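Nuclear RNA export factor 2 (Drosophila melanogaster, PDB 6MRK) acts in the ovary in a complex with Piwi and Nxt1 that silences transposons cotranscriptionally, and may help export mRNA from the nucleus. Local coordinates at residues K3-D8 / Q113-H118; N21-F26 / H107-L112; E30-L35 / I98-P103; N42-L47 / V88-T93. One frame throughout, in Å; residues are numbered along the deposited sequence.

Contact 1 of 4, residues K3-D8 / Q113-H118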
loop_
_atom_site.group_PDB
_atom_site.type_symbol
_atom_site.label_atom_id
_atom_site.label_comp_id
_atom_site.label_asym_id
_atom_site.label_seq_id
_atom_site.Cartn_x
_atom_site.Cartn_y
_atom_site.Cartn_z
ATOM N N LYS A 3 -13.703 -10.054 -2.170
ATOM C CA LYS A 3 -13.271 -10.193 -3.590
ATOM C C LYS A 3 -11.766 -9.924 -3.713
ATOM O O LYS A 3 -11.268 -8.923 -3.148
ATOM C CB LYS A 3 -14.046 -9.285 -4.545
ATOM C CG LYS A 3 -14.383 -9.997 -5.845
ATOM C CD LYS A 3 -14.807 -9.118 -6.981
ATOM C CE LYS A 3 -16.111 -8.408 -6.703
ATOM N NZ LYS A 3 -17.216 -9.337 -6.374
ATOM N N ASN A 4 -11.077 -10.808 -4.432
ATOM C CA ASN A 4 -9.647 -10.663 -4.790
ATOM C C ASN A 4 -9.598 -10.180 -6.238
ATOM O O ASN A 4 -10.422 -10.628 -7.032
ATOM C CB ASN A 4 -8.873 -11.972 -4.613
ATOM C CG ASN A 4 -8.800 -12.414 -3.170
ATOM O OD1 ASN A 4 -8.798 -11.591 -2.266
ATOM N ND2 ASN A 4 -8.745 -13.716 -2.938
ATOM N N PHE A 5 -8.659 -9.300 -6.557
ATOM C CA PHE A 5 -8.380 -8.880 -7.945
ATOM C C PHE A 5 -7.123 -9.613 -8.449
ATOM O O PHE A 5 -6.175 -9.850 -7.661
ATOM C CB PHE A 5 -8.284 -7.356 -8.007
ATOM C CG PHE A 5 -8.058 -6.849 -9.402
ATOM C CD1 PHE A 5 -9.039 -6.995 -10.364
ATOM C CD2 PHE A 5 -6.849 -6.286 -9.764
ATOM C CE1 PHE A 5 -8.820 -6.570 -11.665
ATOM C CE2 PHE A 5 -6.629 -5.867 -11.066
ATOM C CZ PHE A 5 -7.612 -6.012 -12.016
ATOM N N LEU A 6 -7.155 -10.017 -9.722
ATOM C CA LEU A 6 -6.019 -10.649 -10.432
ATOM C C LEU A 6 -5.821 -9.979 -11.792
ATOM O O LEU A 6 -6.628 -10.167 -12.676
ATOM C CB LEU A 6 -6.276 -12.144 -10.590
ATOM C CG LEU A 6 -5.027 -13.010 -10.649
ATOM C CD1 LEU A 6 -3.966 -12.519 -9.680
ATOM C CD2 LEU A 6 -5.378 -14.446 -10.349
ATOM N N CYS A 7 -4.766 -9.185 -11.876
ATOM C CA CYS A 7 -4.072 -8.653 -13.075
ATOM C C CYS A 7 -4.164 -9.596 -14.282
ATOM O O CYS A 7 -4.679 -9.203 -15.336
ATOM C CB CYS A 7 -2.605 -8.565 -12.674
ATOM S SG CYS A 7 -1.744 -7.175 -13.403
ATOM N N ASP A 8 -3.598 -10.785 -14.109
ATOM C CA ASP A 8 -3.292 -11.791 -15.146
ATOM C C ASP A 8 -3.414 -13.134 -14.438
ATOM O O ASP A 8 -2.995 -13.224 -13.284
ATOM C CB ASP A 8 -1.892 -11.581 -15.736
ATOM C CG ASP A 8 -1.453 -12.646 -16.734
ATOM O OD1 ASP A 8 -1.873 -13.818 -16.584
ATOM O OD2 ASP A 8 -0.698 -12.301 -17.657
ATOM N N GLN A 113 -7.618 -10.094 1.653
ATOM C CA GLN A 113 -8.102 -9.672 0.321
ATOM C C GLN A 113 -6.916 -9.141 -0.473
ATOM O O GLN A 113 -6.174 -8.305 0.059
ATOM C CB GLN A 113 -9.244 -8.678 0.473
ATOM C CG GLN A 113 -10.513 -9.374 0.933
ATOM C CD GLN A 113 -11.660 -8.431 1.189
ATOM O OE1 GLN A 113 -12.649 -8.414 0.456
ATOM N NE2 GLN A 113 -11.528 -7.649 2.249
ATOM N N THR A 114 -6.785 -9.650 -1.698
ATOM C CA THR A 114 -5.612 -9.569 -2.594
ATOM C C THR A 114 -5.969 -8.616 -3.732
ATOM O O THR A 114 -7.125 -8.602 -4.178
ATOM C CB THR A 114 -5.252 -10.998 -3.027
ATOM O OG1 THR A 114 -4.134 -11.296 -2.199
ATOM C CG2 THR A 114 -4.946 -11.195 -4.503
ATOM N N ASP A 115 -5.009 -7.838 -4.196
ATOM C CA ASP A 115 -5.154 -7.065 -5.454
ATOM C C ASP A 115 -3.813 -7.114 -6.175
ATOM O O ASP A 115 -2.920 -6.392 -5.750
ATOM C CB ASP A 115 -5.565 -5.608 -5.207
ATOM C CG ASP A 115 -6.931 -5.429 -4.572
ATOM O OD1 ASP A 115 -7.028 -5.662 -3.347
ATOM O OD2 ASP A 115 -7.891 -5.059 -5.301
ATOM N N VAL A 116 -3.670 -7.943 -7.203
ATOM C CA VAL A 116 -2.452 -7.919 -8.062
ATOM C C VAL A 116 -2.713 -6.905 -9.168
ATOM O O VAL A 116 -3.677 -7.082 -9.885
ATOM C CB VAL A 116 -2.096 -9.301 -8.639
ATOM C CG1 VAL A 116 -0.818 -9.220 -9.453
ATOM C CG2 VAL A 116 -1.975 -10.366 -7.555
ATOM N N MET A 117 -1.895 -5.870 -9.280
ATOM C CA MET A 117 -2.251 -4.677 -10.084
ATOM C C MET A 117 -1.370 -4.587 -11.328
ATOM O O MET A 117 -1.840 -3.986 -12.299
ATOM C CB MET A 117 -2.100 -3.398 -9.261
ATOM C CG MET A 117 -2.854 -3.442 -7.935
ATOM S SD MET A 117 -4.670 -3.301 -8.033
ATOM C CE MET A 117 -4.873 -1.974 -9.222
ATOM N N HIS A 118 -0.142 -5.114 -11.289
ATOM C CA HIS A 118 0.761 -5.243 -12.462
ATOM C C HIS A 118 1.446 -6.596 -12.399
ATOM O O HIS A 118 1.629 -7.122 -11.297
ATOM C CB HIS A 118 1.790 -4.126 -12.521
ATOM C CG HIS A 118 1.140 -2.788 -12.538
ATOM N ND1 HIS A 118 1.689 -1.682 -11.907
ATOM C CD2 HIS A 118 -0.038 -2.386 -13.056
ATOM C CE1 HIS A 118 0.885 -0.648 -12.062
ATOM N NE2 HIS A 118 -0.183 -1.056 -12.773
#

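Contact 2 of 4, residues N21-F26 / H107-L112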
loop_
_atom_site.group_PDB
_atom_site.type_symbol
_atom_site.label_atom_id
_atom_site.label_comp_id
_atom_site.label_asym_id
_atom_site.label_seq_id
_atom_site.Cartn_x
_atom_site.Cartn_y
_atom_site.Cartn_z
ATOM N N ASN A 21 4.100 -16.800 1.930
ATOM C CA ASN A 21 5.382 -17.246 2.545
ATOM C C ASN A 21 6.008 -16.071 3.303
ATOM O O ASN A 21 6.377 -16.239 4.480
ATOM C CB ASN A 21 6.359 -17.837 1.522
ATOM C CG ASN A 21 6.011 -19.261 1.137
ATOM O OD1 ASN A 21 5.488 -20.024 1.944
ATOM N ND2 ASN A 21 6.272 -19.630 -0.101
ATOM N N TYR A 22 6.125 -14.921 2.644
ATOM C CA TYR A 22 6.627 -13.652 3.229
ATOM C C TYR A 22 5.879 -13.293 4.523
ATOM O O TYR A 22 6.530 -12.944 5.496
ATOM C CB TYR A 22 6.452 -12.487 2.252
ATOM C CG TYR A 22 6.897 -11.202 2.880
ATOM C CD1 TYR A 22 6.081 -10.549 3.789
ATOM C CD2 TYR A 22 8.179 -10.726 2.683
ATOM C CE1 TYR A 22 6.506 -9.408 4.448
ATOM C CE2 TYR A 22 8.622 -9.583 3.329
ATOM C CZ TYR A 22 7.783 -8.916 4.218
ATOM O OH TYR A 22 8.181 -7.772 4.864
ATOM N N LEU A 23 4.543 -13.301 4.512
ATOM C CA LEU A 23 3.705 -13.004 5.705
ATOM C C LEU A 23 4.016 -14.014 6.811
ATOM O O LEU A 23 4.255 -13.587 7.946
ATOM C CB LEU A 23 2.223 -13.045 5.321
ATOM C CG LEU A 23 1.572 -11.692 5.043
ATOM C CD1 LEU A 23 2.550 -10.690 4.485
ATOM C CD2 LEU A 23 0.406 -11.832 4.093
ATOM N N ARG A 24 4.021 -15.312 6.504
ATOM C CA ARG A 24 4.299 -16.344 7.531
ATOM C C ARG A 24 5.675 -16.099 8.149
ATOM O O ARG A 24 5.814 -16.354 9.340
ATOM C CB ARG A 24 4.198 -17.750 6.949
ATOM C CG ARG A 24 2.801 -18.343 7.060
ATOM C CD ARG A 24 2.634 -19.541 6.136
ATOM N NE ARG A 24 1.255 -20.014 5.966
ATOM C CZ ARG A 24 0.612 -20.147 4.799
ATOM N NH1 ARG A 24 1.195 -19.831 3.653
ATOM N NH2 ARG A 24 -0.628 -20.610 4.782
ATOM N N GLU A 25 6.651 -15.624 7.382
ATOM C CA GLU A 25 8.046 -15.485 7.866
ATOM C C GLU A 25 8.252 -14.159 8.599
ATOM O O GLU A 25 9.259 -14.055 9.316
ATOM C CB GLU A 25 9.011 -15.588 6.698
ATOM C CG GLU A 25 10.451 -15.764 7.128
ATOM C CD GLU A 25 11.316 -16.380 6.035
ATOM O OE1 GLU A 25 10.776 -16.663 4.926
ATOM O OE2 GLU A 25 12.523 -16.577 6.284
ATOM N N PHE A 26 7.376 -13.168 8.397
ATOM C CA PHE A 26 7.390 -11.890 9.150
ATOM C C PHE A 26 6.880 -12.180 10.560
ATOM O O PHE A 26 7.394 -11.582 11.507
ATOM C CB PHE A 26 6.546 -10.816 8.457
ATOM C CG PHE A 26 6.531 -9.497 9.183
ATOM C CD1 PHE A 26 7.565 -8.592 9.015
ATOM C CD2 PHE A 26 5.504 -9.169 10.061
ATOM C CE1 PHE A 26 7.576 -7.386 9.700
ATOM C CE2 PHE A 26 5.508 -7.955 10.736
ATOM C CZ PHE A 26 6.549 -7.069 10.557
ATOM N N HIS A 107 -0.984 -13.401 11.327
ATOM C CA HIS A 107 -1.987 -12.973 10.321
ATOM C C HIS A 107 -3.144 -13.974 10.304
ATOM O O HIS A 107 -2.889 -15.179 10.424
ATOM C CB HIS A 107 -1.346 -12.841 8.934
ATOM C CG HIS A 107 -0.155 -11.954 8.887
ATOM N ND1 HIS A 107 1.069 -12.358 9.365
ATOM C CD2 HIS A 107 0.011 -10.714 8.377
ATOM C CE1 HIS A 107 1.946 -11.394 9.176
ATOM N NE2 HIS A 107 1.326 -10.366 8.562
ATOM N N ASP A 108 -4.367 -13.492 10.100
ATOM C CA ASP A 108 -5.557 -14.348 9.853
ATOM C C ASP A 108 -5.673 -14.552 8.336
ATOM O O ASP A 108 -6.281 -13.721 7.663
ATOM C CB ASP A 108 -6.798 -13.739 10.516
ATOM C CG ASP A 108 -8.112 -14.444 10.198
ATOM O OD1 ASP A 108 -8.093 -15.436 9.447
ATOM O OD2 ASP A 108 -9.160 -13.977 10.683
ATOM N N PHE A 109 -5.117 -15.632 7.803
ATOM C CA PHE A 109 -4.971 -15.828 6.338
ATOM C C PHE A 109 -6.324 -15.937 5.656
ATOM O O PHE A 109 -6.410 -15.608 4.478
ATOM C CB PHE A 109 -4.113 -17.055 6.037
ATOM C CG PHE A 109 -2.650 -16.734 6.177
ATOM C CD1 PHE A 109 -2.005 -16.837 7.400
ATOM C CD2 PHE A 109 -1.955 -16.217 5.102
ATOM C CE1 PHE A 109 -0.675 -16.476 7.521
ATOM C CE2 PHE A 109 -0.623 -15.861 5.228
ATOM C CZ PHE A 109 0.009 -15.980 6.436
ATOM N N HIS A 110 -7.341 -16.390 6.379
ATOM C CA HIS A 110 -8.741 -16.465 5.883
ATOM C C HIS A 110 -9.287 -15.061 5.589
ATOM O O HIS A 110 -10.264 -14.955 4.837
ATOM C CB HIS A 110 -9.639 -17.164 6.909
ATOM C CG HIS A 110 -9.520 -18.650 6.918
ATOM N ND1 HIS A 110 -10.475 -19.461 7.518
ATOM C CD2 HIS A 110 -8.576 -19.478 6.414
ATOM C CE1 HIS A 110 -10.124 -20.723 7.380
ATOM N NE2 HIS A 110 -8.957 -20.762 6.709
ATOM N N SER A 111 -8.708 -14.022 6.190
ATOM C CA SER A 111 -9.289 -12.657 6.194
ATOM C C SER A 111 -8.740 -11.851 5.020
ATOM O O SER A 111 -9.231 -10.730 4.805
ATOM C CB SER A 111 -9.032 -11.968 7.508
ATOM O OG SER A 111 -7.721 -11.425 7.571
ATOM N N LEU A 112 -7.786 -12.417 4.281
ATOM C CA LEU A 112 -6.913 -11.627 3.389
ATOM C C LEU A 112 -7.616 -11.358 2.070
ATOM O O LEU A 112 -8.040 -12.325 1.433
ATOM C CB LEU A 112 -5.616 -12.387 3.114
ATOM C CG LEU A 112 -4.676 -12.567 4.302
ATOM C CD1 LEU A 112 -3.408 -13.246 3.822
ATOM C CD2 LEU A 112 -4.361 -11.241 4.997
#

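Contact 3 of 4, residues E30-L35 / I98-P103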
loop_
_atom_site.group_PDB
_atom_site.type_symbol
_atom_site.label_atom_id
_atom_site.label_comp_id
_atom_site.label_asym_id
_atom_site.label_seq_id
_atom_site.Cartn_x
_atom_site.Cartn_y
_atom_site.Cartn_z
ATOM N N GLU A 30 11.587 -13.324 16.032
ATOM C CA GLU A 30 12.875 -14.014 16.317
ATOM C C GLU A 30 13.617 -14.375 15.023
ATOM O O GLU A 30 14.855 -14.316 15.035
ATOM C CB GLU A 30 12.645 -15.295 17.124
ATOM C CG GLU A 30 12.880 -15.151 18.618
ATOM C CD GLU A 30 13.047 -16.494 19.312
ATOM O OE1 GLU A 30 12.010 -17.115 19.679
ATOM O OE2 GLU A 30 14.215 -16.940 19.443
ATOM N N PHE A 31 12.907 -14.785 13.970
ATOM C CA PHE A 31 13.508 -15.259 12.691
ATOM C C PHE A 31 13.172 -14.266 11.570
ATOM O O PHE A 31 13.299 -14.590 10.372
ATOM C CB PHE A 31 13.069 -16.701 12.410
ATOM C CG PHE A 31 13.289 -17.619 13.590
ATOM C CD1 PHE A 31 14.572 -17.883 14.057
ATOM C CD2 PHE A 31 12.211 -18.164 14.281
ATOM C CE1 PHE A 31 14.774 -18.692 15.168
ATOM C CE2 PHE A 31 12.418 -18.977 15.386
ATOM C CZ PHE A 31 13.697 -19.237 15.829
ATOM N N ARG A 32 12.809 -13.047 11.955
ATOM C CA ARG A 32 12.313 -12.022 11.013
ATOM C C ARG A 32 13.478 -11.373 10.266
ATOM O O ARG A 32 13.240 -10.800 9.193
ATOM C CB ARG A 32 11.513 -10.974 11.771
ATOM C CG ARG A 32 10.819 -10.002 10.841
ATOM C CD ARG A 32 10.122 -8.979 11.679
ATOM N NE ARG A 32 8.955 -9.550 12.328
ATOM C CZ ARG A 32 8.324 -8.956 13.318
ATOM N NH1 ARG A 32 8.776 -7.795 13.744
ATOM N NH2 ARG A 32 7.267 -9.511 13.882
ATOM N N HIS A 33 14.693 -11.469 10.800
ATOM C CA HIS A 33 15.936 -11.008 10.124
ATOM C C HIS A 33 16.104 -11.703 8.760
ATOM O O HIS A 33 16.796 -11.138 7.885
ATOM C CB HIS A 33 17.167 -11.251 11.017
ATOM C CG HIS A 33 17.446 -12.680 11.376
ATOM N ND1 HIS A 33 16.739 -13.349 12.357
ATOM C CD2 HIS A 33 18.365 -13.558 10.922
ATOM C CE1 HIS A 33 17.193 -14.578 12.480
ATOM N NE2 HIS A 33 18.196 -14.731 11.610
ATOM N N ASN A 34 15.512 -12.892 8.588
ATOM C CA ASN A 34 15.699 -13.751 7.392
ATOM C C ASN A 34 14.926 -13.193 6.199
ATOM O O ASN A 34 14.949 -13.841 5.139
ATOM C CB ASN A 34 15.286 -15.198 7.663
ATOM C CG ASN A 34 16.310 -15.932 8.496
ATOM O OD1 ASN A 34 17.508 -15.829 8.238
ATOM N ND2 ASN A 34 15.845 -16.642 9.515
ATOM N N LEU A 35 14.271 -12.046 6.355
ATOM C CA LEU A 35 13.611 -11.346 5.226
ATOM C C LEU A 35 14.637 -10.449 4.543
ATOM O O LEU A 35 14.247 -9.751 3.605
ATOM C CB LEU A 35 12.430 -10.519 5.739
ATOM C CG LEU A 35 11.377 -11.290 6.532
ATOM C CD1 LEU A 35 10.415 -10.336 7.216
ATOM C CD2 LEU A 35 10.625 -12.251 5.637
ATOM N N ILE A 98 14.294 -1.640 11.047
ATOM C CA ILE A 98 12.989 -1.125 11.565
ATOM C C ILE A 98 12.074 -2.322 11.807
ATOM O O ILE A 98 11.401 -2.349 12.848
ATOM C CB ILE A 98 12.334 -0.093 10.611
ATOM C CG1 ILE A 98 13.130 1.211 10.549
ATOM C CG2 ILE A 98 10.882 0.171 11.009
ATOM C CD1 ILE A 98 13.465 1.792 11.916
ATOM N N LEU A 99 12.066 -3.257 10.863
ATOM C CA LEU A 99 11.150 -4.419 10.837
ATOM C C LEU A 99 11.371 -5.297 12.069
ATOM O O LEU A 99 10.417 -5.978 12.479
ATOM C CB LEU A 99 11.408 -5.207 9.550
ATOM C CG LEU A 99 10.382 -5.050 8.425
ATOM C CD1 LEU A 99 9.965 -3.610 8.209
ATOM C CD2 LEU A 99 10.929 -5.627 7.141
ATOM N N LEU A 100 12.583 -5.305 12.622
ATOM C CA LEU A 100 12.934 -6.163 13.780
ATOM C C LEU A 100 12.461 -5.538 15.092
ATOM O O LEU A 100 12.539 -6.225 16.129
ATOM C CB LEU A 100 14.447 -6.376 13.788
ATOM C CG LEU A 100 14.961 -7.350 12.732
ATOM C CD1 LEU A 100 16.432 -7.623 12.935
ATOM C CD2 LEU A 100 14.195 -8.657 12.785
ATOM N N GLN A 101 12.019 -4.284 15.053
ATOM C CA GLN A 101 11.552 -3.534 16.242
ATOM C C GLN A 101 10.039 -3.629 16.367
ATOM O O GLN A 101 9.510 -3.179 17.405
ATOM C CB GLN A 101 11.913 -2.065 16.116
ATOM C CG GLN A 101 13.371 -1.862 15.768
ATOM C CD GLN A 101 13.761 -0.421 15.924
ATOM O OE1 GLN A 101 14.271 0.200 15.001
ATOM N NE2 GLN A 101 13.481 0.140 17.084
ATOM N N LEU A 102 9.365 -4.123 15.332
ATOM C CA LEU A 102 7.890 -4.192 15.331
ATOM C C LEU A 102 7.492 -5.391 16.177
ATOM O O LEU A 102 8.289 -6.291 16.440
ATOM C CB LEU A 102 7.381 -4.282 13.895
ATOM C CG LEU A 102 7.753 -3.098 13.007
ATOM C CD1 LEU A 102 7.239 -3.318 11.596
ATOM C CD2 LEU A 102 7.208 -1.794 13.572
ATOM N N PRO A 103 6.269 -5.390 16.726
ATOM C CA PRO A 103 5.818 -6.514 17.535
ATOM C C PRO A 103 5.667 -7.806 16.733
ATOM O O PRO A 103 5.609 -7.786 15.537
ATOM C CB PRO A 103 4.447 -6.073 18.065
ATOM C CG PRO A 103 4.021 -4.958 17.132
ATOM C CD PRO A 103 5.299 -4.283 16.678
#

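Contact 4 of 4, residues N42-L47 / V88-T93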
loop_
_atom_site.group_PDB
_atom_site.type_symbol
_atom_site.label_atom_id
_atom_site.label_comp_id
_atom_site.label_asym_id
_atom_site.label_seq_id
_atom_site.Cartn_x
_atom_site.Cartn_y
_atom_site.Cartn_z
ATOM N N ASN A 42 18.559 -0.485 -2.830
ATOM C CA ASN A 42 17.729 0.630 -3.353
ATOM C C ASN A 42 16.282 0.529 -2.852
ATOM O O ASN A 42 15.453 1.373 -3.270
ATOM C CB ASN A 42 17.761 0.651 -4.882
ATOM C CG ASN A 42 18.995 1.327 -5.432
ATOM O OD1 ASN A 42 19.456 2.338 -4.898
ATOM N ND2 ASN A 42 19.525 0.782 -6.518
ATOM N N SER A 43 15.991 -0.440 -1.978
ATOM C CA SER A 43 14.644 -0.691 -1.404
ATOM C C SER A 43 14.163 0.507 -0.566
ATOM O O SER A 43 15.021 1.217 0.005
ATOM C CB SER A 43 14.634 -1.950 -0.599
ATOM O OG SER A 43 14.301 -3.048 -1.420
ATOM N N ILE A 44 12.837 0.713 -0.511
ATOM C CA ILE A 44 12.160 1.807 0.248
ATOM C C ILE A 44 10.987 1.204 1.022
ATOM O O ILE A 44 10.204 0.422 0.428
ATOM C CB ILE A 44 11.695 2.945 -0.681
ATOM C CG1 ILE A 44 12.886 3.575 -1.410
ATOM C CG2 ILE A 44 10.868 3.967 0.098
ATOM C CD1 ILE A 44 12.630 4.953 -1.991
ATOM N N PHE A 45 10.872 1.575 2.299
ATOM C CA PHE A 45 9.834 1.076 3.234
ATOM C C PHE A 45 9.274 2.251 4.042
ATOM O O PHE A 45 10.063 3.034 4.562
ATOM C CB PHE A 45 10.404 -0.006 4.150
ATOM C CG PHE A 45 9.413 -0.459 5.188
ATOM C CD1 PHE A 45 8.464 -1.396 4.868
ATOM C CD2 PHE A 45 9.364 0.103 6.448
ATOM C CE1 PHE A 45 7.507 -1.796 5.783
ATOM C CE2 PHE A 45 8.415 -0.305 7.369
ATOM C CZ PHE A 45 7.487 -1.251 7.034
ATOM N N THR A 46 7.947 2.374 4.106
ATOM C CA THR A 46 7.250 3.292 5.039
ATOM C C THR A 46 6.180 2.503 5.782
ATOM O O THR A 46 5.818 1.415 5.348
ATOM C CB THR A 46 6.668 4.538 4.354
ATOM O OG1 THR A 46 5.549 4.191 3.541
ATOM C CG2 THR A 46 7.694 5.272 3.519
ATOM N N LEU A 47 5.748 3.069 6.892
ATOM C CA LEU A 47 4.775 2.498 7.836
ATOM C C LEU A 47 3.790 3.619 8.188
ATOM O O LEU A 47 4.230 4.750 8.497
ATOM C CB LEU A 47 5.549 2.007 9.056
ATOM C CG LEU A 47 4.733 1.233 10.082
ATOM C CD1 LEU A 47 5.640 0.255 10.808
ATOM C CD2 LEU A 47 4.058 2.163 11.072
ATOM N N VAL A 88 11.100 7.665 6.192
ATOM C CA VAL A 88 11.436 6.878 4.969
ATOM C C VAL A 88 12.675 6.040 5.256
ATOM O O VAL A 88 13.729 6.627 5.402
ATOM C CB VAL A 88 11.698 7.799 3.762
ATOM C CG1 VAL A 88 11.981 7.006 2.493
ATOM C CG2 VAL A 88 10.558 8.776 3.539
ATOM N N PHE A 89 12.564 4.723 5.277
ATOM C CA PHE A 89 13.712 3.821 5.526
ATOM C C PHE A 89 14.202 3.293 4.185
ATOM O O PHE A 89 13.373 2.840 3.383
ATOM C CB PHE A 89 13.311 2.706 6.484
ATOM C CG PHE A 89 12.494 3.232 7.623
ATOM C CD1 PHE A 89 13.096 3.942 8.645
ATOM C CD2 PHE A 89 11.121 3.057 7.652
ATOM C CE1 PHE A 89 12.339 4.428 9.700
ATOM C CE2 PHE A 89 10.372 3.539 8.709
ATOM C CZ PHE A 89 10.979 4.234 9.724
ATOM N N PHE A 90 15.508 3.359 3.955
ATOM C CA PHE A 90 16.093 3.180 2.608
ATOM C C PHE A 90 17.239 2.175 2.667
ATOM O O PHE A 90 18.148 2.343 3.467
ATOM C CB PHE A 90 16.513 4.546 2.067
ATOM C CG PHE A 90 17.202 4.457 0.736
ATOM C CD1 PHE A 90 16.477 4.175 -0.413
ATOM C CD2 PHE A 90 18.575 4.603 0.633
ATOM C CE1 PHE A 90 17.109 4.066 -1.641
ATOM C CE2 PHE A 90 19.206 4.511 -0.600
ATOM C CZ PHE A 90 18.473 4.243 -1.734
ATOM N N GLY A 91 17.182 1.153 1.828
ATOM C CA GLY A 91 18.201 0.093 1.789
ATOM C C GLY A 91 17.880 -1.040 2.747
ATOM O O GLY A 91 17.346 -0.763 3.825
ATOM N N CYS A 92 18.253 -2.262 2.358
ATOM C CA CYS A 92 17.973 -3.546 3.056
ATOM C C CYS A 92 18.375 -3.471 4.533
ATOM O O CYS A 92 17.569 -3.870 5.364
ATOM C CB CYS A 92 18.683 -4.716 2.377
ATOM S SG CYS A 92 20.348 -4.309 1.786
ATOM N N THR A 93 19.578 -3.006 4.867
ATOM C CA THR A 93 20.036 -2.993 6.284
ATOM C C THR A 93 19.025 -2.150 7.080
ATOM O O THR A 93 18.511 -2.648 8.102
ATOM C CB THR A 93 21.496 -2.535 6.428
ATOM O OG1 THR A 93 21.608 -1.215 5.898
ATOM C CG2 THR A 93 22.490 -3.426 5.716
#

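Contact 1 of 4, residues K3-D8 / Q113-H118
Phe5 pairs with Asp115 in a parallel beta bridge, which adds the short, weakly bonded strand 5-6 to the edge of the NTF2-like sheet alongside strand 104-119. Phe5 N gives a hydrogen bond to Thr114 O (2.9 Å). Val116 N returns one to Phe5 O (3.2 Å). The Phe5 ring, with CG anti to its backbone N (chi1 -178°), crosses the Met117 side chain at about a right angle. Met117 SD sits obliquely to the ring, 4.1 Å from Phe5 CD2, in a Met-aromatic contact. Asp115 OD2 touches Phe5 CB, and its carboxylate also meets a basic and a polar side chain of the other protein chain. Leu6 and Val116 lie side by side, Leu6 CD1 against Val116 CG2 at 3.6 Å. Cys7 CB packs on the other methyl, Val116 CG1 (3.7 Å), while Cys7 SG lies against the backbone of Met117 and His118. At the start of the segment, Asn4 OD1 accepts a hydrogen bond from Thr114 N at 2.9 Å, with the donor above the amide carbonyl plane.

Contact 2 of 4, residues N21-F26 / H107-L112
Asp108 O is gripped by Ser111 N (2.9 Å) and Ser111 OG (2.7 Å), and this closes the turn that carries Phe109 and Leu112, which face Leu23. Ser111 OG is also hydrogen-bonded to Leu131 N on strand 123-135. In this NTF2-like fold, helix 12-27 lies across the curved sheet, and residues 107-112 meet it where strand 104-119 is interrupted. No hydrogen bond joins the two segments. Leu23 makes three of the contacts. Leu23 CG sits over one face of the His107 ring, 3.9 Å from the centroid, a CH-pi contact. Leu23 CB touches Phe109 CZ at 3.8 Å. Leu23 CD2 reaches Leu112 CD1 tip to tip, at 4.1 Å. His107 N donates to Glu27 OE2 in the same helix. Further out, Arg24 runs extended from CG to NE, which brings its flat end above the Phe109 ring. The guanidinium and ring planes are 10° apart, a stacked cation-pi pair. Arg24 CZ lies 4.5 Å from the Phe109 centroid, while Arg24 CG packs on Phe109 CZ at 3.7 Å.

Contact 3 of 4, residues E30-L35 / I98-P103
Arg32 CB rests on Leu100 CD2 at 3.7 Å, and the two side chains slide past each other in opposite directions. CG leaves anti to the backbone N (chi1 -172°), and Arg32 CG stays near the same methyl, 4.1 Å from Leu100 CD2. Arg32 CD lies close to Leu99 O, and the turn about CG-CD (chi3 -72°) swings NE and the guanidinium aside. Three backbone carbonyl oxygens then lie at the edge of the guanidinium, close to its plane. Here, within the NTF2-like domain, the 3-10 segment 32-35 after helix 12-27 is tied to the chain that leaves helix 92-99 for strand 104-119. NE turns to Phe26 O for a hydrogen bond, and the Phe26 ring makes a cation-pi contact with the same group. Arg32 NH1 donates twice, to Leu99 O (2.8 Å), nearly along the C=O axis, and to Leu102 O (3.1 Å), whose carbonyl plane it approaches from above. Arg32 NH2 donates to Pro103 O at 2.9 Å, again from above the carbonyl plane.

Contact 4 of 4, residues N42-L47 / V88-T93
Phe45 and Phe89 meet on the face of the sheet that is packed by helix 92-99. Phe45 CG is anti to the backbone N (chi1 175°), which sends its ring out beside Phe89. Phe89 CD2 lies at the edge of the Phe45 ring, 3.6 Å from Phe45 CD2. Phe45 also touches Ile95 and Leu99, and Phe89 touches Ile98. The opposite face carries Ile44, Val88 and Phe90. There Ile44 CG1 comes to the rim of the Phe90 ring, 3.8 Å from Phe90 CD1, and Ile44 CG2 meets Val88 CG1 at 4.0 Å. The segments form an antiparallel pair at one edge of the NTF2-like sheet. In the hydrogen-bonded pair, Phe45 N donates to Phe89 O (3.0 Å) and Phe89 N to Phe45 O (3.1 Å). Ile44 and Phe90 form the non-hydrogen-bonded pair. Beyond them, Gly91 N gives Ser43 O a nearly straight bond of 2.8 Å. Gly91 is the N-cap of helix 92-99, and its backbone angles (phi 89°, psi 147°) call for glycine. Thr46 OG1 is hydrogen-bonded to acidic and polar side chains of the other protein chain, on which Ile44, Val88 and Phe90 also pack. The chemistry therefore splits by face: Phe45 and Phe89 pack against this domain's own helix 92-99, while the face with Ile44 serves the protein-protein interface.

All four contacts belong to the NTF2-like domain and lie one within another along the chain, with contact 1 outermost, then 2, 3 and 4. Contacts 1 and 4 involve the two outermost strands of this chain's sheet, 5-6 and 89-90, and their centres are 24 Å apart. Contact 2 shares strand 104-119 with contact 1. Contact 3 shares helix 92-99 with contact 4, and the centres of these two are 14 Å apart. Contacts 2 and 3 touch through Phe26 and Arg32. Contacts 3 and 4 touch through Leu99 and Phe45. Contacts 1 and 4 reach the other protein chain, probably Nxt1. Contacts 2 and 3 touch no other chain of the assembly and join helix 12-27 and the loop after it to the chain around strand 104-119.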